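Local coordinates for lambda phage protein with carbohydrate-binding module (Shewanella oneidensis, PDB 2A5Z) that is of unknown function but binds magnesium and has a jelly-roll fold with a carbohydrate-binding module, so it may recognise carbohydrate, at residues 133-138 and 152-157; 100-105 and 229-234; 147-152 and 164-169. All coordinates share one frame; numbering follows the deposited sequence.

In the fold
The three contacts are ladders of one antiparallel sheet in the jelly roll. Contacts 1 and 2 have centres about 9 Å apart and meet because strands 134-137 and 230-234 are neighbours: T136 OG1 lies 2.6 Å from T232 OG1, and V137 N lies 2.8 Å from K231 O. Contact 3, its centre about 11 Å from that of contact 1, shares G152 with it, and R150 CD packs 3.4 Å from V137 CG2. Contacts 2 and 3 touch through I147. The side chain of F230 is about 10 Å, and that of I138 about 11 Å, from that of the magnesium ligand D247; the A105 side chain is about 11 Å from a bound magnesium ion. Contact 3 is remote.

Contact 1 (133-138 and 152-157); sequences AQLTVI and GLIIEN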
loop_
_atom_site.group_PDB
_atom_site.type_symbol
_atom_site.label_atom_id
_atom_site.label_comp_id
_atom_site.label_asym_id
_atom_site.label_seq_id
_atom_site.Cartn_x
_atom_site.Cartn_y
_atom_site.Cartn_z
ATOM N N ALA C 133 14.324 27.646 -14.246
ATOM C CA ALA C 133 13.977 26.319 -14.760
ATOM C C ALA C 133 12.936 25.584 -13.898
ATOM O O ALA C 133 12.375 24.563 -14.330
ATOM C CB ALA C 133 15.227 25.473 -14.906
ATOM N N GLN C 134 12.681 26.103 -12.693
ATOM C CA GLN C 134 11.726 25.485 -11.770
ATOM C C GLN C 134 10.267 25.787 -12.131
ATOM O O GLN C 134 9.874 26.952 -12.267
ATOM C CB GLN C 134 12.008 25.897 -10.321
ATOM C CG GLN C 134 13.394 25.545 -9.804
ATOM C CD GLN C 134 13.834 26.418 -8.633
ATOM O OE1 GLN C 134 13.184 27.415 -8.296
ATOM N NE2 GLN C 134 14.950 26.050 -8.009
ATOM N N LEU C 135 9.478 24.720 -12.283
ATOM C CA LEU C 135 8.034 24.810 -12.505
ATOM C C LEU C 135 7.324 23.796 -11.615
ATOM O O LEU C 135 7.554 22.587 -11.729
ATOM C CB LEU C 135 7.669 24.581 -13.988
ATOM C CG LEU C 135 6.185 24.460 -14.404
ATOM C CD1 LEU C 135 5.402 25.757 -14.194
ATOM C CD2 LEU C 135 6.061 24.024 -15.847
ATOM N N THR C 136 6.483 24.305 -10.725
ATOM C CA THR C 136 5.688 23.481 -9.825
ATOM C C THR C 136 4.214 23.876 -9.935
ATOM O O THR C 136 3.897 25.049 -10.134
ATOM C CB THR C 136 6.182 23.636 -8.361
ATOM O OG1 THR C 136 7.583 23.350 -8.310
ATOM C CG2 THR C 136 5.460 22.685 -7.423
ATOM N N VAL C 137 3.326 22.887 -9.833
ATOM C CA VAL C 137 1.882 23.118 -9.852
ATOM C C VAL C 137 1.197 22.352 -8.717
ATOM O O VAL C 137 1.489 21.180 -8.481
ATOM C CB VAL C 137 1.219 22.688 -11.198
ATOM C CG1 VAL C 137 -0.261 23.091 -11.220
ATOM C CG2 VAL C 137 1.935 23.316 -12.384
ATOM N N ILE C 138 0.306 23.037 -8.006
ATOM C CA ILE C 138 -0.653 22.378 -7.131
ATOM C C ILE C 138 -2.021 22.551 -7.810
ATOM O O ILE C 138 -2.578 23.646 -7.848
ATOM C CB ILE C 138 -0.592 22.912 -5.666
ATOM C CG1 ILE C 138 0.750 22.545 -5.024
ATOM C CG2 ILE C 138 -1.691 22.296 -4.821
ATOM C CD1 ILE C 138 1.489 23.724 -4.415
ATOM N N GLY C 152 -4.162 25.742 -11.396
ATOM C CA GLY C 152 -4.080 25.746 -9.934
ATOM C C GLY C 152 -3.106 26.801 -9.456
ATOM O O GLY C 152 -3.008 27.869 -10.060
ATOM N N LEU C 153 -2.404 26.529 -8.358
ATOM C CA LEU C 153 -1.313 27.409 -7.946
ATOM C C LEU C 153 -0.045 26.996 -8.680
ATOM O O LEU C 153 0.457 25.882 -8.505
ATOM C CB LEU C 153 -1.082 27.388 -6.437
ATOM C CG LEU C 153 -0.139 28.502 -5.943
ATOM C CD1 LEU C 153 -0.894 29.822 -5.741
ATOM C CD2 LEU C 153 0.583 28.094 -4.667
ATOM N N ILE C 154 0.452 27.896 -9.518
ATOM C CA ILE C 154 1.642 27.637 -10.308
ATOM C C ILE C 154 2.815 28.399 -9.697
ATOM O O ILE C 154 2.671 29.540 -9.277
ATOM C CB ILE C 154 1.426 28.047 -11.793
ATOM C CG1 ILE C 154 0.282 27.232 -12.414
ATOM C CG2 ILE C 154 2.729 27.890 -12.616
ATOM C CD1 ILE C 154 -0.421 27.946 -13.579
ATOM N N ILE C 155 3.972 27.754 -9.627
ATOM C CA ILE C 155 5.166 28.405 -9.118
ATOM C C ILE C 155 6.251 28.321 -10.182
ATOM O O ILE C 155 6.742 27.238 -10.480
ATOM C CB ILE C 155 5.643 27.768 -7.780
ATOM C CG1 ILE C 155 4.537 27.873 -6.710
ATOM C CG2 ILE C 155 6.971 28.406 -7.314
ATOM C CD1 ILE C 155 4.762 27.029 -5.463
ATOM N N GLU C 156 6.592 29.465 -10.770
ATOM C CA GLU C 156 7.714 29.560 -11.703
ATOM C C GLU C 156 8.814 30.397 -11.069
ATOM O O GLU C 156 8.593 31.560 -10.720
ATOM C CB GLU C 156 7.283 30.185 -13.030
ATOM C CG GLU C 156 6.191 29.408 -13.737
ATOM C CD GLU C 156 5.781 30.021 -15.060
ATOM O OE1 GLU C 156 5.800 31.267 -15.190
ATOM O OE2 GLU C 156 5.426 29.251 -15.972
ATOM N N ASN C 157 9.999 29.809 -10.925
ATOM C CA ASN C 157 11.093 30.484 -10.265
ATOM C C ASN C 157 10.623 30.833 -8.833
ATOM O O ASN C 157 10.086 29.972 -8.133
ATOM C CB ASN C 157 11.491 31.714 -11.098
ATOM C CG ASN C 157 12.940 32.120 -10.909
ATOM O OD1 ASN C 157 13.624 31.653 -9.995
ATOM N ND2 ASN C 157 13.410 33.017 -11.772
HETATM O O HOH W 1 10.530 27.332 -7.438
HETATM O O HOH W 2 8.766 25.660 -8.866
#
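Strands 134-137 and 153-156 run antiparallel at 171°, their axes 4.7 Å apart, and hydrogen-bonded pairs T136-I155 and I138-L153 take turns with non-hydrogen-bonded pairs L135-E156 and V137-I154. The T136-I155 pair is closed in both directions, I155 N giving the shorter bond to T136 O at 2.8 Å. CA-H...O contacts fill the intervals, among them V137 CA to L153 O.

On one face L135, V137, I154 and E156 gather. L135 CD1 is the meeting point, 3.8 Å from both I154 CG2 and E156 CG, two residues apart on strand 153-156; all three side chains lie alongside and point the same way. I154 has CG1 anti to the carbonyl carbon (chi1 -61°), which leaves CG2 anti to the backbone N and sets that methyl beside L135, while CG1 goes to the V137 side and comes 4.3 Å from V137 CG2.

This ladder belongs to a jelly-roll sheet, and its other face, carrying T136, I138, L153 and I155, is turned to strand 119-125 of the second sheet, where I138 and I155 rest on F124. Two waters serve polar atoms here. One lies 2.7 Å from T136 OG1 and donates to I155 O; the same hydroxyl is also bonded to T232. The other donates to Q134 OE1 and N157 O, joining the strand ends beyond the longer bond of N157 N to Q134 O at 3.2 Å. Q134 turns its NE2 to A129 O. At G152 the backbone, phi 146°, takes a conformation that suits glycine as the chain turns its corner.

Contact 2 (100-105 and 229-234); sequences NASFLA and GFKTQC
The rings of F103 and F230 meet at their edges, F103 CD2 lying 4.3 Å from F230 CE2 and each atom near the plane of the other ring. The backbone N of A105 also lies at the F230 edge, while T232 N stands over one F230 face, offset toward the rim. A second flat group is the amide of Q233: NE2 donates to N100 O at 2.8 Å, almost straight at 170°, with the acceptor in the amide plane and the donor tilted from the carbonyl plane of N100. CG anti to the backbone N (chi1 -168°) and an extended chain bring this amide back across to the loop ahead of strand 102-105, and Q233 CG passes 3.4 Å from A101 O on the way. NE2 has a weak second bond to G146 O.

On the face opposite the phenylalanines, K231 extends along strand 102-105, past L104 to S102. Its CD touches L104 CD1 at 3.8 Å as the two chains cross obliquely, and its CE lies 3.4 Å from S102 OG. The ammonium NZ bonds to G144 O and S142 O, and S102 OG to T73 OG1 and G144 O, so the carbonyl of G144 serves both polar ends of this buried pair. Beneath them the axes of strands 102-105 and 230-234 are antiparallel at 175°, with two bonds each in the F103-T232 and A105-F230 pairs; C234 N to A101 O prolongs the ladder.

In the jelly-roll sheet the two strands sit between strand 68-73, which pairs with strand 102-107 and receives F103 and A105 on L70, and strand 134-137, which pairs with strand 230-234 and packs T136 on F230.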
loop_
_atom_site.group_PDB
_atom_site.type_symbol
_atom_site.label_atom_id
_atom_site.label_comp_id
_atom_site.label_asym_id
_atom_site.label_seq_id
_atom_site.Cartn_x
_atom_site.Cartn_y
_atom_site.Cartn_z
ATOM N N ASN C 100 12.530 18.521 -18.669
ATOM C CA ASN C 100 11.148 18.198 -18.281
ATOM C C ASN C 100 10.985 17.053 -17.271
ATOM O O ASN C 100 9.857 16.651 -16.966
ATOM C CB ASN C 100 10.237 18.007 -19.506
ATOM C CG ASN C 100 10.072 19.280 -20.315
ATOM O OD1 ASN C 100 10.228 20.391 -19.799
ATOM N ND2 ASN C 100 9.734 19.125 -21.588
ATOM N N ALA C 101 12.101 16.557 -16.735
ATOM C CA ALA C 101 12.058 15.577 -15.642
ATOM C C ALA C 101 11.178 16.130 -14.526
ATOM O O ALA C 101 11.225 17.334 -14.222
ATOM C CB ALA C 101 13.451 15.291 -15.125
ATOM N N SER C 102 10.367 15.264 -13.928
ATOM C CA SER C 102 9.401 15.714 -12.933
ATOM C C SER C 102 9.083 14.649 -11.888
ATOM O O SER C 102 9.298 13.456 -12.111
ATOM C CB SER C 102 8.102 16.159 -13.613
ATOM O OG SER C 102 7.455 15.076 -14.266
ATOM N N PHE C 103 8.581 15.105 -10.745
ATOM C CA PHE C 103 7.950 14.214 -9.787
ATOM C C PHE C 103 6.517 14.666 -9.565
ATOM O O PHE C 103 6.244 15.858 -9.392
ATOM C CB PHE C 103 8.715 14.146 -8.463
ATOM C CG PHE C 103 8.029 13.304 -7.420
ATOM C CD1 PHE C 103 8.097 11.916 -7.474
ATOM C CD2 PHE C 103 7.292 13.903 -6.397
ATOM C CE1 PHE C 103 7.446 11.130 -6.510
ATOM C CE2 PHE C 103 6.640 13.130 -5.430
ATOM C CZ PHE C 103 6.718 11.748 -5.486
ATOM N N LEU C 104 5.606 13.706 -9.578
ATOM C CA LEU C 104 4.187 13.999 -9.450
ATOM C C LEU C 104 3.573 13.135 -8.357
ATOM O O LEU C 104 3.665 11.910 -8.411
ATOM C CB LEU C 104 3.478 13.766 -10.798
ATOM C CG LEU C 104 2.061 14.319 -11.010
ATOM C CD1 LEU C 104 1.726 14.473 -12.506
ATOM C CD2 LEU C 104 1.039 13.444 -10.320
ATOM N N ALA C 105 2.960 13.775 -7.362
ATOM C CA ALA C 105 2.131 13.073 -6.392
ATOM C C ALA C 105 0.682 13.454 -6.652
ATOM O O ALA C 105 0.268 14.590 -6.400
ATOM C CB ALA C 105 2.558 13.413 -4.941
ATOM N N GLY C 229 -2.964 17.073 -8.305
ATOM C CA GLY C 229 -2.176 16.990 -7.082
ATOM C C GLY C 229 -0.987 17.938 -7.065
ATOM O O GLY C 229 -1.142 19.143 -7.254
ATOM N N PHE C 230 0.200 17.379 -6.845
ATOM C CA PHE C 230 1.447 18.141 -6.784
ATOM C C PHE C 230 2.394 17.645 -7.864
ATOM O O PHE C 230 2.607 16.437 -8.003
ATOM C CB PHE C 230 2.092 17.973 -5.396
ATOM C CG PHE C 230 3.541 18.414 -5.315
ATOM C CD1 PHE C 230 3.869 19.738 -5.053
ATOM C CD2 PHE C 230 4.577 17.489 -5.479
ATOM C CE1 PHE C 230 5.210 20.144 -4.963
ATOM C CE2 PHE C 230 5.930 17.890 -5.386
ATOM C CZ PHE C 230 6.235 19.222 -5.125
ATOM N N LYS C 231 2.957 18.575 -8.630
ATOM C CA LYS C 231 3.973 18.228 -9.610
ATOM C C LYS C 231 5.074 19.279 -9.602
ATOM O O LYS C 231 4.794 20.471 -9.698
ATOM C CB LYS C 231 3.364 18.113 -11.013
ATOM C CG LYS C 231 4.328 17.569 -12.068
ATOM C CD LYS C 231 3.698 17.566 -13.449
ATOM C CE LYS C 231 4.681 17.049 -14.475
ATOM N NZ LYS C 231 4.270 17.342 -15.871
ATOM N N THR C 232 6.320 18.836 -9.494
ATOM C CA THR C 232 7.456 19.746 -9.597
ATOM C C THR C 232 8.367 19.246 -10.709
ATOM O O THR C 232 8.533 18.039 -10.887
ATOM C CB THR C 232 8.185 19.935 -8.241
ATOM O OG1 THR C 232 8.984 21.123 -8.278
ATOM C CG2 THR C 232 9.054 18.723 -7.877
ATOM N N GLN C 233 8.940 20.185 -11.453
ATOM C CA GLN C 233 9.544 19.892 -12.749
ATOM C C GLN C 233 10.705 20.829 -13.060
ATOM O O GLN C 233 10.702 22.000 -12.654
ATOM C CB GLN C 233 8.489 20.061 -13.841
ATOM C CG GLN C 233 8.882 19.523 -15.215
ATOM C CD GLN C 233 7.699 19.448 -16.146
ATOM O OE1 GLN C 233 6.846 20.332 -16.140
ATOM N NE2 GLN C 233 7.626 18.385 -16.937
ATOM N N CYS C 234 11.683 20.310 -13.797
ATOM C CA CYS C 234 12.772 21.131 -14.318
ATOM C C CYS C 234 12.627 21.255 -15.828
ATOM O O CYS C 234 12.547 20.249 -16.526
ATOM C CB CYS C 234 14.130 20.541 -13.955
ATOM S SG CYS C 234 15.509 21.615 -14.439
#

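Contact 3 (147-152 and 164-169); sequences ISDRSG and IVKASA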
loop_
_atom_site.group_PDB
_atom_site.type_symbol
_atom_site.label_atom_id
_atom_site.label_comp_id
_atom_site.label_asym_id
_atom_site.label_seq_id
_atom_site.Cartn_x
_atom_site.Cartn_y
_atom_site.Cartn_z
ATOM N N ILE C 147 4.159 19.379 -20.437
ATOM C CA ILE C 147 4.304 20.723 -19.871
ATOM C C ILE C 147 3.285 21.727 -20.466
ATOM O O ILE C 147 3.348 22.939 -20.208
ATOM C CB ILE C 147 5.774 21.203 -20.045
ATOM C CG1 ILE C 147 6.067 22.440 -19.195
ATOM C CG2 ILE C 147 6.115 21.394 -21.527
ATOM C CD1 ILE C 147 7.549 22.597 -18.851
ATOM N N SER C 148 2.329 21.196 -21.223
ATOM C CA SER C 148 1.421 22.001 -22.038
ATOM C C SER C 148 0.140 22.437 -21.325
ATOM O O SER C 148 -0.503 23.399 -21.748
ATOM C CB SER C 148 1.047 21.221 -23.294
ATOM O OG SER C 148 0.416 20.018 -22.914
ATOM N N ASP C 149 -0.238 21.725 -20.266
ATOM C CA ASP C 149 -1.507 21.985 -19.574
ATOM C C ASP C 149 -1.377 21.934 -18.054
ATOM O O ASP C 149 -0.764 21.021 -17.503
ATOM C CB ASP C 149 -2.573 20.977 -20.018
ATOM C CG ASP C 149 -2.884 21.067 -21.498
ATOM O OD1 ASP C 149 -3.679 21.949 -21.881
ATOM O OD2 ASP C 149 -2.339 20.248 -22.276
ATOM N N ARG C 150 -1.971 22.919 -17.388
ATOM C CA ARG C 150 -2.010 22.968 -15.931
ATOM C C ARG C 150 -3.012 24.017 -15.444
ATOM O O ARG C 150 -3.359 24.960 -16.172
ATOM C CB ARG C 150 -0.618 23.242 -15.341
ATOM C CG ARG C 150 0.034 24.504 -15.870
ATOM C CD ARG C 150 1.502 24.575 -15.516
ATOM N NE ARG C 150 2.181 25.606 -16.294
ATOM C CZ ARG C 150 2.684 25.413 -17.511
ATOM N NH1 ARG C 150 3.282 26.409 -18.150
ATOM N NH2 ARG C 150 2.587 24.229 -18.090
ATOM N N SER C 151 -3.454 23.850 -14.205
ATOM C CA SER C 151 -4.424 24.742 -13.608
ATOM C C SER C 151 -4.364 24.617 -12.078
ATOM O O SER C 151 -4.467 23.516 -11.530
ATOM C CB SER C 151 -5.815 24.421 -14.173
ATOM O OG SER C 151 -6.816 24.663 -13.218
ATOM N N GLY C 152 -4.162 25.742 -11.396
ATOM C CA GLY C 152 -4.080 25.746 -9.934
ATOM C C GLY C 152 -3.106 26.801 -9.456
ATOM O O GLY C 152 -3.008 27.869 -10.060
ATOM N N ILE C 164 -4.254 29.341 -15.373
ATOM C CA ILE C 164 -4.597 28.242 -16.251
ATOM C C ILE C 164 -3.691 28.335 -17.465
ATOM O O ILE C 164 -3.476 29.423 -18.002
ATOM C CB ILE C 164 -6.085 28.279 -16.661
ATOM C CG1 ILE C 164 -6.973 28.242 -15.417
ATOM C CG2 ILE C 164 -6.430 27.104 -17.605
ATOM C CD1 ILE C 164 -8.443 28.456 -15.685
ATOM N N VAL C 165 -3.125 27.190 -17.846
ATOM C CA VAL C 165 -2.324 27.044 -19.053
ATOM C C VAL C 165 -2.948 25.907 -19.857
ATOM O O VAL C 165 -3.164 24.807 -19.337
ATOM C CB VAL C 165 -0.827 26.741 -18.744
ATOM C CG1 VAL C 165 -0.063 26.337 -20.015
ATOM C CG2 VAL C 165 -0.151 27.938 -18.077
ATOM N N LYS C 166 -3.263 26.194 -21.117
ATOM C CA LYS C 166 -3.856 25.212 -22.015
ATOM C C LYS C 166 -3.152 25.256 -23.351
ATOM O O LYS C 166 -2.987 26.325 -23.933
ATOM C CB LYS C 166 -5.344 25.481 -22.191
ATOM C CG LYS C 166 -6.174 25.038 -21.001
ATOM C CD LYS C 166 -7.603 25.486 -21.164
ATOM C CE LYS C 166 -8.492 24.765 -20.186
ATOM N NZ LYS C 166 -9.891 24.850 -20.678
ATOM N N ALA C 167 -2.730 24.088 -23.829
ATOM C CA ALA C 167 -1.923 23.992 -25.046
ATOM C C ALA C 167 -0.765 24.996 -25.023
ATOM O O ALA C 167 -0.466 25.642 -26.029
ATOM C CB ALA C 167 -2.789 24.176 -26.292
ATOM N N SER C 168 -0.144 25.120 -23.851
ATOM C CA SER C 168 1.042 25.962 -23.628
ATOM C C SER C 168 0.788 27.480 -23.616
ATOM O O SER C 168 1.733 28.269 -23.545
ATOM C CB SER C 168 2.176 25.597 -24.604
ATOM O OG SER C 168 2.393 24.198 -24.604
ATOM N N ALA C 169 -0.479 27.882 -23.670
ATOM C CA ALA C 169 -0.841 29.304 -23.604
ATOM C C ALA C 169 -1.440 29.655 -22.248
ATOM O O ALA C 169 -2.251 28.907 -21.712
ATOM C CB ALA C 169 -1.818 29.668 -24.717
#
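V165 and R150 pack against each other across this contact. They lie side by side, pointing the same way, with R150 CG 3.7 Å from V165 CB and the methyls of V165 against one face of the guanidinium, CG1 standing above its plane toward the rim. CG of R150 sits between the backbone N and the carbonyl carbon (chi1 56°), which folds the otherwise extended chain over the valine. Behind the pair, the backbones exchange two bonds, V165 N to R150 O at 2.8 Å and R150 N to V165 O.

The next shell is the turn at the end of strand 164-166, a type I' beta turn from K166 to A169 that makes a tight hairpin. The chain of 147-152 grips it twice. S168 N donates to S148 O at 2.7 Å, on a lone pair in the carbonyl plane, and A167 N donates to D149 OD1 at 3.0 Å, reaching the carboxylate from above its plane. The D149 carboxylate is in turn steadied by S148 OG, which donates to OD2 at 2.8 Å, also from above. Near the same turn S168 OG rests 3.5 Å from S148 CB.

Further out, the guanidinium of R150 is held by its NH2, 2.6 Å from I147 O, which lies in the guanidinium plane although the donor is well above the carbonyl plane. The bond ties R150 to the backbone of I147, three residues earlier, and helps to hold the flat group over V165.

In the sheet, strand 150-151 lies between strand 140-142 and strand 159-166; R150 rests on L135 and V137 of strand 134-137, while S151 and I164 reach F197 of strand 197-203.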